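Local structure of polysaccharide deacetylase (Ammonifex degensii, 4WCJ) at residues R44-S49 and D99-V104; I53-F58 and A108-K113. The protein probably removes N-acetyl groups from a beta-1,6-linked N-acetylglucosamine polymer, as a zinc-binding deacetylase of carbohydrate esterase family 4. All coordinates share one frame; numbering follows the deposited sequence.

Contact 1: residues R44-S49 and D99-V104; sequences RVLPSS and DGDLSV. With ZN (zinc ion), chain B.
Ser103 reaches across to the backbone of Val45: its OG takes the amide hydrogen of Val45 N at 3.0 Å, a nearly straight bond (163°). The hydroxyl sits between the backbone N and carbonyl carbon of its own residue, chi1 67°, and from there it can also give its proton to Asp101 OD2, 2.6 Å from Ser103 OG on the anti side of the carboxylate. The same OD2 accepts from Ser103 N, which comes from above the carboxylate plane, a capping bond that makes Asp101 the N-cap of helix 102-114. Two donors from one residue thus grip one carboxylate oxygen and fix the rotation of the aspartate.

The Arg44 side chain crosses that of Asp101 at about a right angle, its CG 3.7 Å from Asp101 CG, with the guanidinium and carboxylate planes turned 60° apart. Charge pairing is loose, since Arg44 NE stays 4.0 Å from Asp101 OD1, a long salt bridge. Water 1 fills in, lying at the guanidinium edge and in its plane, where it accepts from Arg44 NE and donates to Asp101 OD1. The far end of the arginine is occupied elsewhere, NH2 bonding to Arg50 O and the group making a cation-pi contact with Phe135.

In this family 4 carbohydrate esterase barrel, strand 91-99 delivers Asp99 to the metal just before the helix starts. Asp99 OD1 binds zinc at 2.2 Å, its OD2 accepts from metal-bound water 2, and His157 and His162 complete the protein ligands. Gly100 makes the turn between the two aspartates with backbone angles that would press a side chain against the preceding carbonyl. Leu46 brings CD2 to 3.7 Å from Ser103 CB, while its CD1 lies beside Asp101 OD2.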
# COMPACT_ATOMS: atom_id res chain seq x y z
N ARG A 44 -1.79 -9.86 -4.34
CA ARG A 44 -2.50 -10.48 -5.45
C ARG A 44 -3.84 -11.03 -5.01
O ARG A 44 -4.00 -11.50 -3.89
CB ARG A 44 -1.67 -11.61 -6.06
CG ARG A 44 -0.33 -11.15 -6.58
CD ARG A 44 0.65 -12.29 -6.71
NE ARG A 44 1.98 -11.80 -7.01
CZ ARG A 44 3.11 -12.38 -6.60
NH1 ARG A 44 4.29 -11.86 -6.93
NH2 ARG A 44 3.05 -13.49 -5.88
N VAL A 45 -4.79 -10.98 -5.93
CA VAL A 45 -6.07 -11.62 -5.72
C VAL A 45 -6.19 -12.70 -6.79
O VAL A 45 -6.62 -12.45 -7.92
CB VAL A 45 -7.22 -10.62 -5.77
CG1 VAL A 45 -8.53 -11.32 -5.54
CG2 VAL A 45 -7.00 -9.55 -4.71
N LEU A 46 -5.76 -13.90 -6.41
CA LEU A 46 -5.49 -14.99 -7.34
C LEU A 46 -5.77 -16.34 -6.68
O LEU A 46 -5.63 -16.48 -5.46
CB LEU A 46 -4.04 -14.94 -7.83
CG LEU A 46 -3.69 -13.82 -8.82
CD1 LEU A 46 -2.21 -13.86 -9.15
CD2 LEU A 46 -4.53 -14.00 -10.07
N PRO A 47 -6.14 -17.35 -7.49
CA PRO A 47 -6.57 -18.63 -6.91
C PRO A 47 -5.44 -19.64 -6.59
O PRO A 47 -5.70 -20.56 -5.82
CB PRO A 47 -7.49 -19.19 -7.99
CG PRO A 47 -6.87 -18.70 -9.26
CD PRO A 47 -6.30 -17.33 -8.95
N SER A 48 -4.25 -19.48 -7.15
CA SER A 48 -3.24 -20.53 -7.00
C SER A 48 -1.84 -20.05 -6.63
O SER A 48 -0.92 -20.86 -6.50
CB SER A 48 -3.13 -21.34 -8.30
OG SER A 48 -2.35 -20.64 -9.25
N SER A 49 -1.68 -18.74 -6.47
CA SER A 49 -0.35 -18.17 -6.27
C SER A 49 0.03 -17.96 -4.81
O SER A 49 -0.84 -17.92 -3.93
CB SER A 49 -0.25 -16.83 -7.01
OG SER A 49 -0.58 -16.99 -8.37
N ASP A 99 2.71 -3.50 -5.53
CA ASP A 99 3.50 -3.99 -6.68
C ASP A 99 2.94 -3.53 -8.04
O ASP A 99 3.62 -2.85 -8.80
CB ASP A 99 3.68 -5.51 -6.70
CG ASP A 99 4.56 -5.99 -5.57
OD1 ASP A 99 5.11 -5.14 -4.86
OD2 ASP A 99 4.69 -7.22 -5.38
N GLY A 100 1.70 -3.92 -8.34
CA GLY A 100 1.10 -3.54 -9.60
C GLY A 100 0.47 -4.72 -10.32
O GLY A 100 0.18 -4.64 -11.52
N ASP A 101 0.25 -5.82 -9.60
CA ASP A 101 -0.23 -7.04 -10.24
C ASP A 101 -1.54 -6.83 -11.01
O ASP A 101 -2.42 -6.11 -10.56
CB ASP A 101 -0.43 -8.15 -9.21
CG ASP A 101 -0.57 -9.51 -9.85
OD1 ASP A 101 0.46 -10.09 -10.26
OD2 ASP A 101 -1.71 -10.02 -9.96
N LEU A 102 -1.65 -7.48 -12.17
CA LEU A 102 -2.84 -7.39 -13.00
C LEU A 102 -4.10 -7.80 -12.24
O LEU A 102 -5.19 -7.30 -12.52
CB LEU A 102 -2.69 -8.27 -14.25
CG LEU A 102 -3.87 -8.30 -15.21
CD1 LEU A 102 -4.25 -6.89 -15.66
CD2 LEU A 102 -3.58 -9.21 -16.40
N SER A 103 -3.95 -8.71 -11.27
CA SER A 103 -5.12 -9.18 -10.54
C SER A 103 -5.77 -8.08 -9.73
O SER A 103 -6.94 -8.18 -9.40
CB SER A 103 -4.77 -10.36 -9.62
OG SER A 103 -3.92 -9.94 -8.56
N VAL A 104 -5.02 -7.03 -9.37
CA VAL A 104 -5.65 -5.90 -8.70
C VAL A 104 -6.72 -5.29 -9.62
O VAL A 104 -7.80 -4.93 -9.17
CB VAL A 104 -4.62 -4.82 -8.28
CG1 VAL A 104 -5.31 -3.64 -7.59
CG2 VAL A 104 -3.58 -5.43 -7.36
ZN ZN B . 6.30 -5.11 -3.05
O HOH W 1 2.60 -9.91 -8.55
O HOH W 2 6.00 -7.33 -2.96
O HOH W 3 5.20 -5.46 -1.05

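Contact 2: residues I53-F58 and A108-K113; sequences ISRREF and AFPVLK
Arg55 and Phe58 are the two residues of 53-58 that meet 108-113, and the turn before them sets up their helix. Ser54 is its N-cap: Ser54 OG accepts from Glu57 N at 3.0 Å, and Glu57 OE1 answers by accepting from Ser54 N, which makes a capping box. Arg55 then runs out along the side of the contact, extended from CG to NE, sliding past Val111 in the opposite direction with its CG 4.1 Å from Val111 CG2. At its end NH2 rests 4.0 Å from Pro110 CB, the two side chains crossing at about a right angle, while NH1 makes a weak hydrogen bond to His107.

Phe58 does most of the packing. With CG anti to the backbone N (chi1 178°) the ring reaches across to the other helix, where CD2 lies 3.8 Å from Val111 CG1 and CZ 4.0 Å from Leu112 CD2. Ala108 O comes to the ring edge, near its plane. A serine here would probably leave Val111, Leu112 and the methyl of Ala108 facing a gap between the helices. Tyr42 of strand 36-42 meets the Phe58 ring edge-to-face, Leu62 farther along helix 55-67 touches both Val111 and Leu112, and Phe119 of strand 119-123 packs on Leu112, so the helix pair lies against the barrel strands.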
# COMPACT_ATOMS: atom_id res chain seq x y z
N ILE A 53 -4.68 -13.91 -2.15
CA ILE A 53 -5.94 -14.22 -1.50
C ILE A 53 -6.99 -14.41 -2.59
O ILE A 53 -6.95 -13.74 -3.62
CB ILE A 53 -6.35 -13.10 -0.52
CG1 ILE A 53 -7.58 -13.48 0.30
CG2 ILE A 53 -6.58 -11.78 -1.25
CD1 ILE A 53 -8.02 -12.39 1.23
N SER A 54 -7.91 -15.34 -2.40
CA SER A 54 -8.90 -15.59 -3.44
C SER A 54 -9.90 -14.44 -3.50
O SER A 54 -10.13 -13.75 -2.51
CB SER A 54 -9.63 -16.91 -3.19
OG SER A 54 -10.55 -16.81 -2.12
N ARG A 55 -10.47 -14.25 -4.68
CA ARG A 55 -11.49 -13.23 -4.93
C ARG A 55 -12.61 -13.35 -3.91
O ARG A 55 -12.99 -12.36 -3.26
CB ARG A 55 -12.03 -13.38 -6.35
CG ARG A 55 -12.88 -12.23 -6.85
CD ARG A 55 -12.91 -12.23 -8.38
NE ARG A 55 -13.95 -11.36 -8.93
CZ ARG A 55 -14.09 -11.10 -10.23
NH1 ARG A 55 -13.25 -11.63 -11.11
NH2 ARG A 55 -15.07 -10.31 -10.65
N ARG A 56 -13.12 -14.57 -3.74
CA ARG A 56 -14.15 -14.88 -2.77
C ARG A 56 -13.73 -14.49 -1.35
O ARG A 56 -14.47 -13.79 -0.65
CB ARG A 56 -14.49 -16.38 -2.83
CG ARG A 56 -15.89 -16.75 -2.39
CD ARG A 56 -16.18 -18.23 -2.67
NE ARG A 56 -17.53 -18.63 -2.29
CZ ARG A 56 -18.05 -19.83 -2.52
NH1 ARG A 56 -17.34 -20.77 -3.14
NH2 ARG A 56 -19.29 -20.10 -2.13
N GLU A 57 -12.54 -14.92 -0.94
CA GLU A 57 -12.03 -14.62 0.40
C GLU A 57 -11.83 -13.13 0.62
O GLU A 57 -12.14 -12.59 1.68
CB GLU A 57 -10.72 -15.37 0.66
CG GLU A 57 -10.86 -16.86 0.94
CD GLU A 57 -9.55 -17.61 0.78
OE1 GLU A 57 -8.62 -17.08 0.12
OE2 GLU A 57 -9.43 -18.73 1.33
N PHE A 58 -11.28 -12.46 -0.39
CA PHE A 58 -11.07 -11.02 -0.36
C PHE A 58 -12.39 -10.28 -0.11
O PHE A 58 -12.48 -9.45 0.79
CB PHE A 58 -10.42 -10.55 -1.66
CG PHE A 58 -10.20 -9.06 -1.75
CD1 PHE A 58 -9.39 -8.40 -0.84
CD2 PHE A 58 -10.76 -8.33 -2.79
CE1 PHE A 58 -9.17 -7.04 -0.94
CE2 PHE A 58 -10.55 -6.96 -2.89
CZ PHE A 58 -9.76 -6.32 -1.97
N ALA A 108 -9.48 -7.67 -7.93
CA ALA A 108 -9.70 -6.85 -6.74
C ALA A 108 -10.62 -5.66 -7.02
O ALA A 108 -11.56 -5.38 -6.27
CB ALA A 108 -8.37 -6.36 -6.18
N PHE A 109 -10.34 -4.95 -8.11
CA PHE A 109 -11.07 -3.72 -8.45
C PHE A 109 -12.60 -3.87 -8.55
O PHE A 109 -13.32 -3.01 -8.03
CB PHE A 109 -10.52 -3.14 -9.76
CG PHE A 109 -11.17 -1.84 -10.18
CD1 PHE A 109 -11.26 -0.77 -9.31
CD2 PHE A 109 -11.67 -1.69 -11.47
CE1 PHE A 109 -11.85 0.42 -9.70
CE2 PHE A 109 -12.25 -0.50 -11.87
CZ PHE A 109 -12.35 0.56 -10.98
N PRO A 110 -13.11 -4.94 -9.20
CA PRO A 110 -14.57 -5.08 -9.24
C PRO A 110 -15.19 -5.25 -7.85
O PRO A 110 -16.27 -4.70 -7.59
CB PRO A 110 -14.79 -6.33 -10.09
CG PRO A 110 -13.57 -6.40 -10.96
CD PRO A 110 -12.45 -5.94 -10.07
N VAL A 111 -14.52 -6.00 -6.99
CA VAL A 111 -14.95 -6.20 -5.61
C VAL A 111 -15.01 -4.86 -4.88
O VAL A 111 -16.00 -4.54 -4.23
CB VAL A 111 -14.01 -7.17 -4.84
CG1 VAL A 111 -14.35 -7.18 -3.36
CG2 VAL A 111 -14.08 -8.58 -5.41
N LEU A 112 -13.93 -4.08 -5.01
CA LEU A 112 -13.81 -2.78 -4.37
C LEU A 112 -14.82 -1.77 -4.92
O LEU A 112 -15.38 -0.96 -4.18
CB LEU A 112 -12.40 -2.22 -4.55
CG LEU A 112 -11.34 -3.04 -3.82
CD1 LEU A 112 -9.94 -2.79 -4.39
CD2 LEU A 112 -11.39 -2.73 -2.33
N LYS A 113 -15.01 -1.81 -6.24
CA LYS A 113 -15.90 -0.85 -6.90
C LYS A 113 -17.35 -1.11 -6.50
O LYS A 113 -18.09 -0.18 -6.20
CB LYS A 113 -15.72 -0.93 -8.41
CG LYS A 113 -16.52 0.12 -9.19
CD LYS A 113 -16.01 0.26 -10.61
CE LYS A 113 -16.27 -0.99 -11.44
NZ LYS A 113 -15.81 -0.83 -12.86

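Overall arrangement
From the N terminus the chain passes through 44-49 and then 53-58, later returning through 99-104 and 108-113 in the same order. Contact 1 joins the first and third of these, contact 2 the second and fourth, so the two loops, each with 49 residues between its segments, cross. Both end on helix 102-114: contact 1 at its start, beside the zinc site, contact 2 farther along, with centres about 10 Å apart. Probable backbone hydrogen bonds of the helix run from one to the other, Val104 O lying 2.7 Å from Phe109 N. Val45 CG1 also packs on Arg55 CA, at 3.6 Å. Together they tie strand 44-45 and helix 55-67 to one helix of the barrel.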